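Side-chain contact in 2-hydroxyisocaproyl-CoA dehydratase activator (Clostridium difficile, PDB 4EHU), which transfers one electron to (R)-2-hydroxyisocaproyl-CoA dehydratase as it hydrolyses ATP, activating that enzyme for the reductive branch of L-leucine fermentation: residues G5-I8 with S13-V16. Residues are numbered along the deposited sequence; the frame is centred on the assembly and turned at random.
Sequences GLDI and SKGV. With ANP (phosphoaminophosphonic acid-adenylate ester), chain D.
G5-I8 and S13-V16 run antiparallel at 171° as the two arms of a β-hairpin, with G5–V16 and D7–K14 as hydrogen-bonded pairs; D7 N reaches K14 O at 2.7 Å, and K14 N returns the bond to D7 O. On the face of D7 and K14, the two side chains lie side by side and point the same way. Bends at chi2 and chi3 fold the lysine chain, bringing K14 CE to 3.6 Å from D7 OD2. K14 NZ stays 4.2 Å from D7 OD2, beyond a salt bridge. K14 NZ instead donates to ANP O2B and to ANP O1A, each 2.8 Å away, and also bonds to A12 O. On the other face, CD2 of L6 lies over the backbone of G15, 3.9 Å from its CA, and I8 CG2 meets S13 OG, whose hydroxyl is hydrogen-bonded to S32 O; helix 38-50 packs against this side. The contact shows how the first β-hairpin of the actin-like ATPase fold holds its phosphate-binding turn, where S10, T11 and A12 also bind ANP: one strand presents an aspartate near the bound magnesium ion, the other a lysine bridging the α- and β-phosphates. The two bonds from K14 NZ probably offset part of the phosphates' negative charge.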
loop_
_atom_site.group_PDB
_atom_site.type_symbol
_atom_site.label_atom_id
_atom_site.label_comp_id
_atom_site.label_asym_id
_atom_site.label_seq_id
_atom_site.Cartn_x
_atom_site.Cartn_y
_atom_site.Cartn_z
ATOM N N GLY A 5 3.123 -30.219 12.424
ATOM C CA GLY A 5 3.617 -28.914 12.014
ATOM C C GLY A 5 2.485 -27.895 12.053
ATOM O O GLY A 5 1.377 -28.185 11.616
ATOM N N LEU A 6 2.763 -26.720 12.606
ATOM C CA LEU A 6 1.805 -25.621 12.632
ATOM C C LEU A 6 2.451 -24.429 11.955
ATOM O O LEU A 6 3.597 -24.112 12.242
ATOM C CB LEU A 6 1.434 -25.252 14.069
ATOM C CG LEU A 6 0.614 -26.277 14.851
ATOM C CD1 LEU A 6 0.457 -25.818 16.293
ATOM C CD2 LEU A 6 -0.742 -26.494 14.197
ATOM N N ASP A 7 1.723 -23.778 11.057
ATOM C CA ASP A 7 2.206 -22.584 10.368
ATOM C C ASP A 7 1.207 -21.467 10.658
ATOM O O ASP A 7 0.105 -21.447 10.131
ATOM C CB ASP A 7 2.345 -22.872 8.859
ATOM C CG ASP A 7 2.671 -21.620 8.021
ATOM O OD1 ASP A 7 2.834 -20.501 8.555
ATOM O OD2 ASP A 7 2.758 -21.774 6.793
ATOM N N ILE A 8 1.581 -20.560 11.546
ATOM C CA ILE A 8 0.690 -19.499 11.969
ATOM C C ILE A 8 1.099 -18.226 11.257
ATOM O O ILE A 8 2.024 -17.537 11.676
ATOM C CB ILE A 8 0.750 -19.309 13.494
ATOM C CG1 ILE A 8 0.515 -20.655 14.186
ATOM C CG2 ILE A 8 -0.280 -18.285 13.934
ATOM C CD1 ILE A 8 0.862 -20.649 15.677
ATOM N N SER A 13 -4.090 -19.975 9.768
ATOM C CA SER A 13 -3.358 -20.973 10.538
ATOM C C SER A 13 -3.461 -22.309 9.838
ATOM O O SER A 13 -4.554 -22.754 9.466
ATOM C CB SER A 13 -3.917 -21.091 11.956
ATOM O OG SER A 13 -3.723 -19.884 12.657
ATOM N N LYS A 14 -2.316 -22.955 9.668
ATOM C CA LYS A 14 -2.258 -24.223 8.955
ATOM C C LYS A 14 -1.616 -25.285 9.824
ATOM O O LYS A 14 -0.655 -25.006 10.542
ATOM C CB LYS A 14 -1.448 -24.076 7.666
ATOM C CG LYS A 14 -2.165 -23.324 6.543
ATOM C CD LYS A 14 -2.194 -21.787 6.766
ATOM C CE LYS A 14 -0.804 -21.160 6.612
ATOM N NZ LYS A 14 -0.822 -19.658 6.585
ATOM N N GLY A 15 -2.147 -26.506 9.763
ATOM C CA GLY A 15 -1.607 -27.616 10.537
ATOM C C GLY A 15 -1.536 -28.899 9.729
ATOM O O GLY A 15 -2.379 -29.149 8.870
ATOM N N VAL A 16 -0.527 -29.714 10.011
ATOM C CA VAL A 16 -0.379 -31.025 9.380
ATOM C C VAL A 16 0.021 -32.021 10.452
ATOM O O VAL A 16 0.867 -31.698 11.288
ATOM C CB VAL A 16 0.734 -31.011 8.309
ATOM C CG1 VAL A 16 1.078 -32.422 7.883
ATOM C CG2 VAL A 16 0.302 -30.154 7.083
HETATM P PG ANP D . 2.126 -14.576 5.486
HETATM O O1G ANP D . 2.488 -14.225 6.925
HETATM O O2G ANP D . 2.908 -15.782 5.031
HETATM O O3G ANP D . 2.243 -13.428 4.563
HETATM P PB ANP D . -0.234 -16.473 5.613
HETATM O O1B ANP D . -1.287 -16.548 6.687
HETATM O O2B ANP D . 0.805 -17.597 5.599
HETATM N N3B ANP D . 0.444 -14.881 5.632
HETATM P PA ANP D . -1.478 -17.866 3.388
HETATM O O1A ANP D . -2.229 -18.731 4.339
HETATM O O2A ANP D . -0.274 -18.385 2.634
HETATM O O3A ANP D . -0.987 -16.534 4.170
HETATM O "O5'" ANP D . -2.447 -17.190 2.298
HETATM C "C5'" ANP D . -3.510 -16.327 2.713
HETATM C "C4'" ANP D . -4.351 -15.964 1.493
HETATM O "O4'" ANP D . -4.507 -16.922 0.456
HETATM C "C3'" ANP D . -5.432 -14.900 1.464
HETATM O "O3'" ANP D . -4.871 -13.590 1.629
HETATM C "C2'" ANP D . -6.103 -15.149 0.109
HETATM O "O2'" ANP D . -5.804 -14.121 -0.852
HETATM C "C1'" ANP D . -5.564 -16.484 -0.405
HETATM N N9 ANP D . -6.560 -17.571 -0.386
HETATM C C8 ANP D . -7.012 -18.239 0.695
HETATM N N7 ANP D . -7.881 -19.213 0.329
HETATM C C5 ANP D . -7.971 -19.161 -1.023
HETATM C C6 ANP D . -8.691 -19.905 -2.059
HETATM N N6 ANP D . -9.528 -20.906 -1.695
HETATM N N1 ANP D . -8.495 -19.545 -3.353
HETATM C C2 ANP D . -7.666 -18.555 -3.714
HETATM N N3 ANP D . -6.982 -17.827 -2.818
HETATM C C4 ANP D . -7.091 -18.091 -1.491
#